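Long-range contacts in ABC transporter sugar binding protein (Xanthomonas axonopodis pv. citri, PDB 3UOR), which probably binds maltose or related sugars in the periplasm and hands them to an ABC transporter for uptake: residues G82-V86 with F308-H313; E104-V110 with K314-W318. All blocks are in the same frame, centred on the assembly; numbering follows the deposited sequence.

Contact 1: G82-V86 with F308-H313; sequences GLPDV and FKSSQH
Leu83 lays its CD1 methyl over one face of the Phe308 ring, a CH-pi contact with CD1 4.0 Å from the ring centroid. The contact joins two loops of the alpha/beta lobe of a periplasmic sugar-binding protein: 82-86 leads from helix 67-79 into strand 86-90, whereas the loop 308-313 leaves strand 303-307, the antiparallel partner of 86-90, for helix 314-324. The ring is held from more than one direction. Pro84 CG packs against the ring at Phe308 CE1, 3.7 Å away, while Pro84 O meets the edge close to the ring plane, 3.1 Å from Phe308 CD1; outside the two loops, Leu74, Thr102 and Leu103 also touch it. The backbone joins in through Phe308 N, which donates to Asp85 O over 3.1 Å. Phe308 to Ser311 form a type I beta turn, closed by Ser311 N on Phe308 O, and the turn brings two serines up to the first loop. A water donates to Leu83 O and lies unusually close to Ser310 OG (2.5 Å), probably linking the loops. Asp85 has its carboxylate shared: OD1 accepts from Arg33 N on strand 30-36, and OD2 takes the Ser311 hydroxyl. With chi1 of 156°, roughly opposite the backbone N, Ser311 OG reaches Asp85 OD2 at 3.0 Å, arriving on the anti side and 25° out of the carboxylate plane.

Contact 2: E104-V110 with K314-W318; sequences EPMQPYV and KDASW
Trp318 holds CG anti to its own backbone N (chi1 168°) and Tyr109 holds CG anti to its carbonyl carbon (chi1 -63°), which brings the two rings side by side. Their planes are tilted by 30° and displaced, with little face-to-face overlap, the Tyr109 ring centroid lying 5.4 Å from that of the indole five-membered ring; the closer fit is a CH-pi contact, with Tyr109 CB 3.6 Å from the centroid of the indole six-membered ring and almost straight above it. Val110 CG2 reaches Trp318 CH2 at 4.2 Å, and Met106 SD approaches Trp318 CZ3 obliquely at the same distance, a Met-aromatic contact. Elsewhere in the interface the packing turns polar. Lys314, extended beyond CG, carries NZ to Glu104 OE1 in a 2.8 Å salt bridge, entering from above the carboxylate plane, and the same ammonium group also donates to Lys309 O. Tyr109 OH makes a weak, long (3.5 Å) hydrogen bond to Glu104 OE2, a lesser hold than the salt bridge on OE1. The contact sets helix 107-111 beside the start of helix 314-324, on strands of the mixed sheet: Met106 and Lys314 both touch Ile307 of strand 303-307, while Val110 and Trp318 rest on strand 134-150.

Contacts 1 and 2 are neighbours, their centres about 11 Å apart, and their segments alternate along the chain: 82-86, 104-110, 308-313, 314-318. The last two are continuous, the loop after strand 303-307 running straight into helix 314-324. The contacts also touch directly, through Asp85 CB and Val86 CG2 packing on Ser317. Strands 86-90 and 303-307 pair within the mixed sheet; contact 1 lies at their ends, while contact 2 sits beside the end of 303-307 and on strand 134-150. As a worked example of long-range packing, a late strand-loop-helix unit is fitted to earlier parts of the chain, consistent with the multiple chain crossovers between lobes known in periplasmic binding proteins.

Contact 1: G82-V86 with F308-H313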
# COMPACT_ATOMS: atom_id res chain seq x y z
N GLY A 82 0.98 -28.50 4.92
CA GLY A 82 2.37 -28.13 5.16
C GLY A 82 2.62 -26.64 5.29
O GLY A 82 3.66 -26.14 4.85
N LEU A 83 1.66 -25.94 5.89
CA LEU A 83 1.78 -24.50 6.13
C LEU A 83 2.81 -24.21 7.22
O LEU A 83 2.97 -24.97 8.16
CB LEU A 83 0.44 -23.92 6.55
CG LEU A 83 -0.72 -23.99 5.56
CD1 LEU A 83 -1.96 -23.37 6.17
CD2 LEU A 83 -0.33 -23.29 4.25
N PRO A 84 3.51 -23.07 7.09
CA PRO A 84 4.46 -22.69 8.14
C PRO A 84 3.70 -22.24 9.37
O PRO A 84 2.48 -22.15 9.33
CB PRO A 84 5.20 -21.51 7.51
CG PRO A 84 4.19 -20.91 6.58
CD PRO A 84 3.38 -22.04 6.05
N ASP A 85 4.42 -21.94 10.45
CA ASP A 85 3.78 -21.44 11.67
C ASP A 85 3.47 -19.97 11.53
O ASP A 85 2.34 -19.53 11.77
CB ASP A 85 4.71 -21.64 12.86
CG ASP A 85 5.18 -23.08 12.98
OD1 ASP A 85 6.38 -23.34 12.76
OD2 ASP A 85 4.33 -23.94 13.27
N VAL A 86 4.48 -19.20 11.15
CA VAL A 86 4.30 -17.77 10.96
C VAL A 86 4.51 -17.42 9.48
O VAL A 86 5.32 -18.03 8.79
CB VAL A 86 5.25 -16.98 11.86
CG1 VAL A 86 5.09 -15.48 11.63
CG2 VAL A 86 4.97 -17.34 13.31
N PHE A 308 -0.75 -19.49 11.16
CA PHE A 308 -1.69 -20.46 10.59
C PHE A 308 -2.23 -21.36 11.70
O PHE A 308 -1.49 -21.77 12.60
CB PHE A 308 -1.03 -21.28 9.49
CG PHE A 308 -0.78 -20.49 8.24
CD1 PHE A 308 0.52 -20.21 7.84
CD2 PHE A 308 -1.83 -20.01 7.50
CE1 PHE A 308 0.76 -19.47 6.69
CE2 PHE A 308 -1.60 -19.27 6.35
CZ PHE A 308 -0.31 -19.00 5.94
N LYS A 309 -3.52 -21.65 11.66
CA LYS A 309 -4.13 -22.35 12.79
C LYS A 309 -3.78 -23.84 12.86
O LYS A 309 -4.08 -24.51 13.84
CB LYS A 309 -5.64 -22.09 12.89
CG LYS A 309 -6.49 -22.75 11.87
CD LYS A 309 -7.81 -22.02 11.73
CE LYS A 309 -8.63 -22.09 13.00
NZ LYS A 309 -9.90 -21.33 12.82
N SER A 310 -3.10 -24.34 11.83
CA SER A 310 -2.57 -25.71 11.85
C SER A 310 -1.22 -25.83 12.59
O SER A 310 -0.69 -26.93 12.75
CB SER A 310 -2.43 -26.26 10.43
OG SER A 310 -1.57 -25.46 9.63
N SER A 311 -0.66 -24.70 13.02
CA SER A 311 0.64 -24.68 13.70
C SER A 311 0.59 -25.36 15.06
O SER A 311 -0.41 -25.25 15.77
CB SER A 311 1.08 -23.23 13.89
OG SER A 311 2.00 -23.10 14.97
N GLN A 312 1.67 -26.05 15.43
CA GLN A 312 1.76 -26.71 16.74
C GLN A 312 2.30 -25.77 17.81
O GLN A 312 2.02 -25.93 19.00
CB GLN A 312 2.66 -27.94 16.66
CG GLN A 312 2.43 -28.84 15.45
CD GLN A 312 1.06 -29.47 15.44
OE1 GLN A 312 0.39 -29.57 16.47
NE2 GLN A 312 0.62 -29.91 14.26
N HIS A 313 3.11 -24.80 17.40
CA HIS A 313 3.75 -23.89 18.35
C HIS A 313 3.21 -22.49 18.15
O HIS A 313 3.88 -21.63 17.58
CB HIS A 313 5.26 -23.88 18.13
CG HIS A 313 5.81 -25.20 17.68
ND1 HIS A 313 6.15 -26.20 18.57
CD2 HIS A 313 6.06 -25.68 16.44
CE1 HIS A 313 6.60 -27.24 17.89
NE2 HIS A 313 6.55 -26.95 16.60
O HOH W 1 0.73 -24.90 10.29

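Contact 2: E104-V110 with K314-W318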
# COMPACT_ATOMS: atom_id res chain seq x y z
N GLU A 104 -5.31 -18.14 12.36
CA GLU A 104 -5.58 -18.10 13.78
C GLU A 104 -6.10 -16.72 14.17
O GLU A 104 -5.46 -15.72 13.87
CB GLU A 104 -4.29 -18.38 14.55
CG GLU A 104 -4.44 -18.26 16.05
CD GLU A 104 -5.07 -19.50 16.67
OE1 GLU A 104 -5.29 -20.50 15.95
OE2 GLU A 104 -5.33 -19.46 17.89
N PRO A 105 -7.26 -16.67 14.86
CA PRO A 105 -7.74 -15.38 15.37
C PRO A 105 -6.69 -14.76 16.29
O PRO A 105 -6.16 -15.45 17.15
CB PRO A 105 -8.98 -15.75 16.18
CG PRO A 105 -9.43 -17.08 15.58
CD PRO A 105 -8.16 -17.78 15.22
N MET A 106 -6.40 -13.48 16.10
CA MET A 106 -5.29 -12.85 16.78
C MET A 106 -5.70 -12.06 18.01
O MET A 106 -4.85 -11.72 18.83
CB MET A 106 -4.54 -11.92 15.84
CG MET A 106 -3.72 -12.64 14.80
SD MET A 106 -2.31 -13.44 15.58
CE MET A 106 -2.93 -15.08 15.54
N GLN A 107 -6.98 -11.75 18.14
CA GLN A 107 -7.40 -10.86 19.22
C GLN A 107 -7.04 -11.37 20.62
O GLN A 107 -6.64 -10.59 21.47
CB GLN A 107 -8.88 -10.50 19.12
CG GLN A 107 -9.33 -9.46 20.15
CD GLN A 107 -8.41 -8.23 20.24
OE1 GLN A 107 -7.83 -7.80 19.24
NE2 GLN A 107 -8.28 -7.67 21.44
N PRO A 108 -7.17 -12.69 20.87
CA PRO A 108 -6.77 -13.23 22.17
C PRO A 108 -5.28 -13.01 22.50
O PRO A 108 -4.94 -12.82 23.67
CB PRO A 108 -7.08 -14.73 22.04
CG PRO A 108 -8.15 -14.79 21.01
CD PRO A 108 -7.82 -13.70 20.03
N TYR A 109 -4.42 -13.04 21.49
CA TYR A 109 -3.00 -12.79 21.72
C TYR A 109 -2.74 -11.31 21.91
O TYR A 109 -1.94 -10.90 22.75
CB TYR A 109 -2.15 -13.34 20.57
CG TYR A 109 -2.25 -14.84 20.40
CD1 TYR A 109 -1.39 -15.70 21.07
CD2 TYR A 109 -3.22 -15.40 19.57
CE1 TYR A 109 -1.49 -17.08 20.93
CE2 TYR A 109 -3.32 -16.78 19.41
CZ TYR A 109 -2.46 -17.61 20.09
OH TYR A 109 -2.56 -18.97 19.94
N VAL A 110 -3.43 -10.48 21.13
CA VAL A 110 -3.19 -9.05 21.20
C VAL A 110 -3.62 -8.56 22.58
O VAL A 110 -2.96 -7.72 23.19
CB VAL A 110 -3.97 -8.29 20.10
CG1 VAL A 110 -3.93 -6.80 20.38
CG2 VAL A 110 -3.38 -8.60 18.70
N LYS A 314 1.99 -22.26 18.62
CA LYS A 314 1.36 -20.97 18.42
C LYS A 314 1.95 -19.92 19.35
O LYS A 314 2.12 -18.76 18.96
CB LYS A 314 -0.15 -21.08 18.55
CG LYS A 314 -0.75 -21.77 17.34
CD LYS A 314 -2.23 -22.04 17.46
CE LYS A 314 -2.69 -22.91 16.29
NZ LYS A 314 -4.16 -23.03 16.20
N ASP A 315 2.32 -20.32 20.56
CA ASP A 315 2.82 -19.36 21.54
C ASP A 315 4.24 -18.90 21.21
O ASP A 315 4.58 -17.74 21.45
CB ASP A 315 2.73 -19.94 22.95
CG ASP A 315 1.33 -20.46 23.28
OD1 ASP A 315 0.35 -19.70 23.13
OD2 ASP A 315 1.22 -21.65 23.66
N ALA A 316 5.07 -19.80 20.70
CA ALA A 316 6.41 -19.42 20.26
C ALA A 316 6.22 -18.51 19.07
O ALA A 316 6.88 -17.48 18.94
CB ALA A 316 7.23 -20.64 19.85
N SER A 317 5.28 -18.90 18.21
CA SER A 317 4.96 -18.15 17.01
C SER A 317 4.51 -16.74 17.36
O SER A 317 4.97 -15.78 16.75
CB SER A 317 3.88 -18.87 16.21
OG SER A 317 4.43 -19.99 15.55
N TRP A 318 3.64 -16.61 18.35
CA TRP A 318 3.20 -15.29 18.77
C TRP A 318 4.38 -14.45 19.26
O TRP A 318 4.45 -13.26 18.96
CB TRP A 318 2.15 -15.36 19.87
CG TRP A 318 1.96 -14.00 20.44
CD1 TRP A 318 2.37 -13.56 21.67
CD2 TRP A 318 1.37 -12.87 19.79
NE1 TRP A 318 2.04 -12.22 21.83
CE2 TRP A 318 1.43 -11.78 20.68
CE3 TRP A 318 0.78 -12.68 18.53
CZ2 TRP A 318 0.92 -10.53 20.36
CZ3 TRP A 318 0.28 -11.44 18.22
CH2 TRP A 318 0.35 -10.37 19.13